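Local coordinates for transcriptional regulator (Saccharomonospora viridis, PDB 4KWA), which probably binds DNA as a TetR-family transcriptional repressor, and holds a choline ion in a pocket of its C-terminal, BetI-type regulatory domain, at residues 10-14 and 54-59; 141-146 and 189-193. All blocks are in the same frame, centred on the assembly; numbering follows the deposited sequence.

Contact 1 of 2, residues 10-14 and 54-59; sequences LETAW and EALRRN
The indole of W14 lies in a corner made by three side chains of 54-59. Over one face of its six-membered ring comes N59, whose CB sits 3.6 Å from the ring centroid in a CH-pi contact. The N59 amide continues the cover, stacked on the ring with planes 13° apart and CG 3.2 Å from W14 CZ2. That buried amide gives its ND2 to E98, whereas OD1 finds no partner. At the rim, L56 brings CD2 to 3.4 Å from W14 CZ3, while the methyl of A55 meets the edge of the ring in its plane. A large flat side chain suits this place because it can be held by face and edge at once; with CG anti to the backbone N (chi1 -177°), W14 reaches out to the other helix. Beside it L10 packs over the backbone of the other segment, its CD2 3.7 Å from A55 N; the small A55 allows this approach.

Toward solvent the fit is looser. R58 stretches back over E11, its guanidinium face above E11 CB, and NH2 lies 3.5 Å from E11 OE1. That oxygen is well out of the guanidinium plane, so this salt bridge rests on charge alone, and R7 is the stronger partner of E11.

The axes of 10-14 (helix 2-20) and 54-59 (helix 48-71) approach to 9.3 Å, crossing at -99°, and join the DNA-binding head of a TetR-type fold to the helix that leads out of it. Helix 94-109 packs against W14 and L56, helix 113-139 also covers L56, and F45 touches L10.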
loop_
_atom_site.group_PDB
_atom_site.type_symbol
_atom_site.label_atom_id
_atom_site.label_comp_id
_atom_site.label_asym_id
_atom_site.label_seq_id
_atom_site.Cartn_x
_atom_site.Cartn_y
_atom_site.Cartn_z
ATOM N N LEU A 10 5.094 -16.159 -18.568
ATOM C CA LEU A 10 5.158 -15.467 -17.277
ATOM C C LEU A 10 5.867 -14.174 -17.289
ATOM O O LEU A 10 5.433 -13.222 -16.668
ATOM C CB LEU A 10 5.759 -16.384 -16.207
ATOM C CG LEU A 10 4.919 -17.593 -15.876
ATOM C CD1 LEU A 10 5.712 -18.421 -14.896
ATOM C CD2 LEU A 10 3.569 -17.239 -15.328
ATOM N N GLU A 11 6.947 -14.107 -18.036
ATOM C CA GLU A 11 7.692 -12.830 -18.146
ATOM C C GLU A 11 6.870 -11.749 -18.816
ATOM O O GLU A 11 6.812 -10.608 -18.323
ATOM C CB GLU A 11 8.975 -13.045 -18.910
ATOM C CG GLU A 11 9.911 -11.865 -18.749
ATOM C CD GLU A 11 11.364 -12.227 -19.077
ATOM O OE1 GLU A 11 11.620 -13.408 -19.414
ATOM O OE2 GLU A 11 12.258 -11.353 -18.940
ATOM N N THR A 12 6.202 -12.129 -19.880
ATOM C CA THR A 12 5.309 -11.240 -20.630
ATOM C C THR A 12 4.114 -10.826 -19.744
ATOM O O THR A 12 3.815 -9.599 -19.619
ATOM C CB THR A 12 4.896 -11.874 -21.992
ATOM O OG1 THR A 12 6.049 -12.092 -22.804
ATOM C CG2 THR A 12 3.961 -11.014 -22.719
ATOM N N ALA A 13 3.426 -11.821 -19.135
ATOM C CA ALA A 13 2.299 -11.509 -18.213
ATOM C C ALA A 13 2.658 -10.570 -17.093
ATOM O O ALA A 13 1.891 -9.636 -16.816
ATOM C CB ALA A 13 1.636 -12.771 -17.676
ATOM N N TRP A 14 3.845 -10.736 -16.465
ATOM C CA TRP A 14 4.291 -9.850 -15.383
ATOM C C TRP A 14 4.369 -8.394 -15.763
ATOM O O TRP A 14 3.784 -7.505 -15.116
ATOM C CB TRP A 14 5.680 -10.277 -14.868
ATOM C CG TRP A 14 6.180 -9.447 -13.683
ATOM C CD1 TRP A 14 7.077 -8.364 -13.684
ATOM C CD2 TRP A 14 5.822 -9.667 -12.311
ATOM N NE1 TRP A 14 7.230 -7.911 -12.380
ATOM C CE2 TRP A 14 6.500 -8.710 -11.530
ATOM C CE3 TRP A 14 4.977 -10.570 -11.684
ATOM C CZ2 TRP A 14 6.365 -8.641 -10.122
ATOM C CZ3 TRP A 14 4.845 -10.522 -10.269
ATOM C CH2 TRP A 14 5.561 -9.549 -9.507
ATOM N N GLU A 54 1.573 -17.739 -10.565
ATOM C CA GLU A 54 2.873 -18.308 -10.995
ATOM C C GLU A 54 3.880 -17.244 -11.398
ATOM O O GLU A 54 5.145 -17.388 -11.225
ATOM C CB GLU A 54 2.637 -19.336 -12.105
ATOM C CG GLU A 54 1.810 -20.559 -11.659
ATOM C CD GLU A 54 2.445 -21.333 -10.481
ATOM O OE1 GLU A 54 3.698 -21.274 -10.359
ATOM O OE2 GLU A 54 1.715 -22.014 -9.694
ATOM N N ALA A 55 3.332 -16.110 -11.860
ATOM C CA ALA A 55 4.191 -14.956 -12.211
ATOM C C ALA A 55 4.760 -14.347 -10.923
ATOM O O ALA A 55 5.966 -13.984 -10.858
ATOM C CB ALA A 55 3.372 -13.854 -12.969
ATOM N N LEU A 56 3.966 -14.359 -9.885
ATOM C CA LEU A 56 4.419 -13.783 -8.595
ATOM C C LEU A 56 5.510 -14.732 -8.038
ATOM O O LEU A 56 6.534 -14.287 -7.520
ATOM C CB LEU A 56 3.299 -13.744 -7.593
ATOM C CG LEU A 56 2.200 -12.755 -7.902
ATOM C CD1 LEU A 56 1.009 -12.980 -7.001
ATOM C CD2 LEU A 56 2.718 -11.361 -7.697
ATOM N N ARG A 57 5.267 -16.019 -8.107
ATOM C CA ARG A 57 6.240 -16.951 -7.571
ATOM C C ARG A 57 7.579 -16.797 -8.271
ATOM O O ARG A 57 8.647 -16.745 -7.627
ATOM C CB ARG A 57 5.746 -18.375 -7.725
ATOM C CG ARG A 57 6.463 -19.408 -6.847
ATOM C CD ARG A 57 6.031 -20.830 -7.160
ATOM N NE ARG A 57 4.579 -20.985 -7.374
ATOM C CZ ARG A 57 3.660 -21.016 -6.424
ATOM N NH1 ARG A 57 2.384 -21.236 -6.738
ATOM N NH2 ARG A 57 4.029 -20.919 -5.157
ATOM N N ARG A 58 7.527 -16.668 -9.601
ATOM C CA ARG A 58 8.765 -16.497 -10.370
ATOM C C ARG A 58 9.462 -15.185 -10.009
ATOM O O ARG A 58 10.698 -15.103 -9.861
ATOM C CB ARG A 58 8.504 -16.561 -11.909
ATOM C CG ARG A 58 9.806 -16.480 -12.718
ATOM C CD ARG A 58 9.487 -16.471 -14.240
ATOM N NE ARG A 58 10.616 -15.935 -15.007
ATOM C CZ ARG A 58 10.785 -14.662 -15.357
ATOM N NH1 ARG A 58 9.885 -13.714 -15.035
ATOM N NH2 ARG A 58 11.881 -14.331 -16.049
ATOM N N ASN A 59 8.693 -14.135 -9.808
ATOM C CA ASN A 59 9.321 -12.890 -9.499
ATOM C C ASN A 59 9.899 -12.857 -8.115
ATOM O O ASN A 59 10.917 -12.199 -7.891
ATOM C CB ASN A 59 8.324 -11.751 -9.703
ATOM C CG ASN A 59 8.882 -10.458 -9.255
ATOM O OD1 ASN A 59 8.774 -10.133 -8.043
ATOM N ND2 ASN A 59 9.669 -9.838 -10.113
#

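Contact 2 of 2, residues 141-146 and 189-193; sequences GVFRDQ and NIVER
The backbone oxygen of N189 is gripped by the guanidinium of R144: NH2 donates a hydrogen bond of 2.7 Å to N189 O, and NE adds a weak one. Arginine suits the place because its chain, bent at chi3 (-75°), can turn the edge of its guanidinium to a carbonyl near the end of helix 175-190. R144 N donates to I190 O at 2.9 Å, nearly along the C=O axis. Water 1 sits between I190 O and R144 O, with more acceptors nearby than protons, and water 2 links V191 O to R144 NE, weakly at the latter.

The backbones meet in a single beta bridge, F143 with V191, in a chain whose regular structure is otherwise all helix. This is a non-hydrogen-bonded antiparallel pair, framed by the R144 N bond and by one from E192 N to V142 O, 2.8 Å long and almost straight at 173°. G141 ends helix 113-139 in a Schellman motif, where positive phi favours glycine.

F143 and I190 point the same way, and the branched I190 lays CG2 over one face of the phenyl ring, 3.7 Å from its centroid. L81 of helix 77-86 touches both. The aliphatic part of E192 lies against the backbone of 141-143, its carboxylate near R144 CA without pairing with the guanidinium, and N189 packs on N189 of the second subunit.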
loop_
_atom_site.group_PDB
_atom_site.type_symbol
_atom_site.label_atom_id
_atom_site.label_comp_id
_atom_site.label_asym_id
_atom_site.label_seq_id
_atom_site.Cartn_x
_atom_site.Cartn_y
_atom_site.Cartn_z
ATOM N N GLY A 141 28.164 -3.308 17.010
ATOM C CA GLY A 141 28.163 -2.044 17.751
ATOM C C GLY A 141 27.886 -0.827 16.892
ATOM O O GLY A 141 28.136 0.317 17.304
ATOM N N VAL A 142 27.336 -1.020 15.705
ATOM C CA VAL A 142 27.049 0.150 14.872
ATOM C C VAL A 142 25.608 0.590 14.917
ATOM O O VAL A 142 25.304 1.744 14.534
ATOM C CB VAL A 142 27.564 -0.053 13.437
ATOM C CG1 VAL A 142 27.165 1.101 12.542
ATOM C CG2 VAL A 142 29.092 -0.200 13.412
ATOM N N PHE A 143 24.747 -0.295 15.432
ATOM C CA PHE A 143 23.338 -0.041 15.583
ATOM C C PHE A 143 22.969 -0.031 17.076
ATOM O O PHE A 143 23.490 -0.834 17.837
ATOM C CB PHE A 143 22.396 -1.077 14.891
ATOM C CG PHE A 143 22.473 -1.147 13.403
ATOM C CD1 PHE A 143 22.908 -0.110 12.621
ATOM C CD2 PHE A 143 21.995 -2.235 12.779
ATOM C CE1 PHE A 143 22.944 -0.252 11.214
ATOM C CE2 PHE A 143 22.061 -2.386 11.418
ATOM C CZ PHE A 143 22.525 -1.365 10.616
ATOM N N ARG A 144 22.082 0.896 17.417
ATOM C CA ARG A 144 21.514 1.066 18.772
ATOM C C ARG A 144 20.771 -0.211 19.222
ATOM O O ARG A 144 20.087 -0.880 18.424
ATOM C CB ARG A 144 20.341 2.095 18.769
ATOM C CG ARG A 144 20.520 3.593 18.839
ATOM C CD ARG A 144 19.227 4.132 19.501
ATOM N NE ARG A 144 18.072 4.124 18.614
ATOM C CZ ARG A 144 16.809 3.842 18.948
ATOM N NH1 ARG A 144 16.464 3.325 20.141
ATOM N NH2 ARG A 144 15.887 3.933 18.004
ATOM N N ASP A 145 20.733 -0.441 20.519
ATOM C CA ASP A 145 19.986 -1.551 21.086
ATOM C C ASP A 145 18.522 -1.172 21.038
ATOM O O ASP A 145 18.145 -0.071 21.463
ATOM C CB ASP A 145 20.410 -1.704 22.574
ATOM C CG ASP A 145 19.795 -2.939 23.283
ATOM O OD1 ASP A 145 19.350 -3.888 22.627
ATOM O OD2 ASP A 145 19.762 -2.948 24.548
ATOM N N GLN A 146 17.675 -2.082 20.562
ATOM C CA GLN A 146 16.308 -1.777 20.363
ATOM C C GLN A 146 15.723 -3.121 19.903
ATOM O O GLN A 146 16.481 -3.987 19.380
ATOM C CB GLN A 146 16.337 -0.801 19.199
ATOM C CG GLN A 146 15.265 0.178 18.984
ATOM C CD GLN A 146 15.329 0.714 17.533
ATOM O OE1 GLN A 146 16.363 1.255 16.992
ATOM N NE2 GLN A 146 14.225 0.567 16.900
ATOM N N ASN A 189 17.556 6.739 13.599
ATOM C CA ASN A 189 16.762 5.816 14.420
ATOM C C ASN A 189 17.367 4.494 14.637
ATOM O O ASN A 189 16.938 3.771 15.538
ATOM C CB ASN A 189 15.374 5.591 13.837
ATOM C CG ASN A 189 14.482 6.791 14.001
ATOM O OD1 ASN A 189 14.621 7.781 13.304
ATOM N ND2 ASN A 189 13.536 6.679 14.895
ATOM N N ILE A 190 18.281 4.109 13.741
ATOM C CA ILE A 190 18.927 2.797 13.793
ATOM C C ILE A 190 20.384 2.867 14.213
ATOM O O ILE A 190 20.809 2.143 15.096
ATOM C CB ILE A 190 18.765 2.021 12.491
ATOM C CG1 ILE A 190 17.284 1.993 12.048
ATOM C CG2 ILE A 190 19.292 0.607 12.596
ATOM C CD1 ILE A 190 16.974 1.196 10.826
ATOM N N VAL A 191 21.158 3.738 13.575
ATOM C CA VAL A 191 22.578 3.847 13.845
ATOM C C VAL A 191 22.865 4.394 15.248
ATOM O O VAL A 191 22.235 5.382 15.689
ATOM C CB VAL A 191 23.285 4.669 12.744
ATOM C CG1 VAL A 191 24.764 5.035 13.105
ATOM C CG2 VAL A 191 23.208 3.955 11.432
ATOM N N GLU A 192 23.841 3.751 15.901
ATOM C CA GLU A 192 24.321 4.029 17.268
ATOM C C GLU A 192 25.027 5.396 17.369
ATOM O O GLU A 192 26.068 5.591 16.741
ATOM C CB GLU A 192 25.278 2.872 17.700
ATOM C CG GLU A 192 25.861 2.883 19.117
ATOM C CD GLU A 192 24.818 3.010 20.209
ATOM O OE1 GLU A 192 24.675 2.089 20.997
ATOM O OE2 GLU A 192 24.091 3.988 20.239
ATOM N N ARG A 193 24.441 6.296 18.177
ATOM C CA ARG A 193 24.947 7.665 18.467
ATOM C C ARG A 193 26.190 7.700 19.353
ATOM O O ARG A 193 27.149 6.939 19.160
ATOM C CB ARG A 193 23.845 8.444 19.185
ATOM C CG ARG A 193 24.288 9.744 19.823
ATOM C CD ARG A 193 23.084 10.547 20.290
ATOM N NE ARG A 193 22.336 9.946 21.395
ATOM C CZ ARG A 193 22.408 10.336 22.668
ATOM N NH1 ARG A 193 23.180 11.361 23.025
ATOM N NH2 ARG A 193 21.682 9.714 23.590
HETATM O O HOH W 1 19.096 0.252 15.973
HETATM O O HOH W 2 19.634 5.970 16.706
#

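Contact 1 closes before contact 2 opens along the chain, and the two lie on opposite sides of its centre, about 38 Å between their centres and about 23 Å between nearest atoms. They share no segment, but helix 113-139 runs between them: it covers L56 in contact 1 and leads into the loop 141-146. Contact 1 lies where the DNA-binding head meets the regulatory domain, the side chain of N59 about 8 Å from the bound choline. N59 bonds to E98, next in sequence to the pocket residue W99, so a signal from the pocket could perhaps reach the head here. Contact 2, remote from that site, ties the C-terminal end to an interhelical loop beside the second subunit.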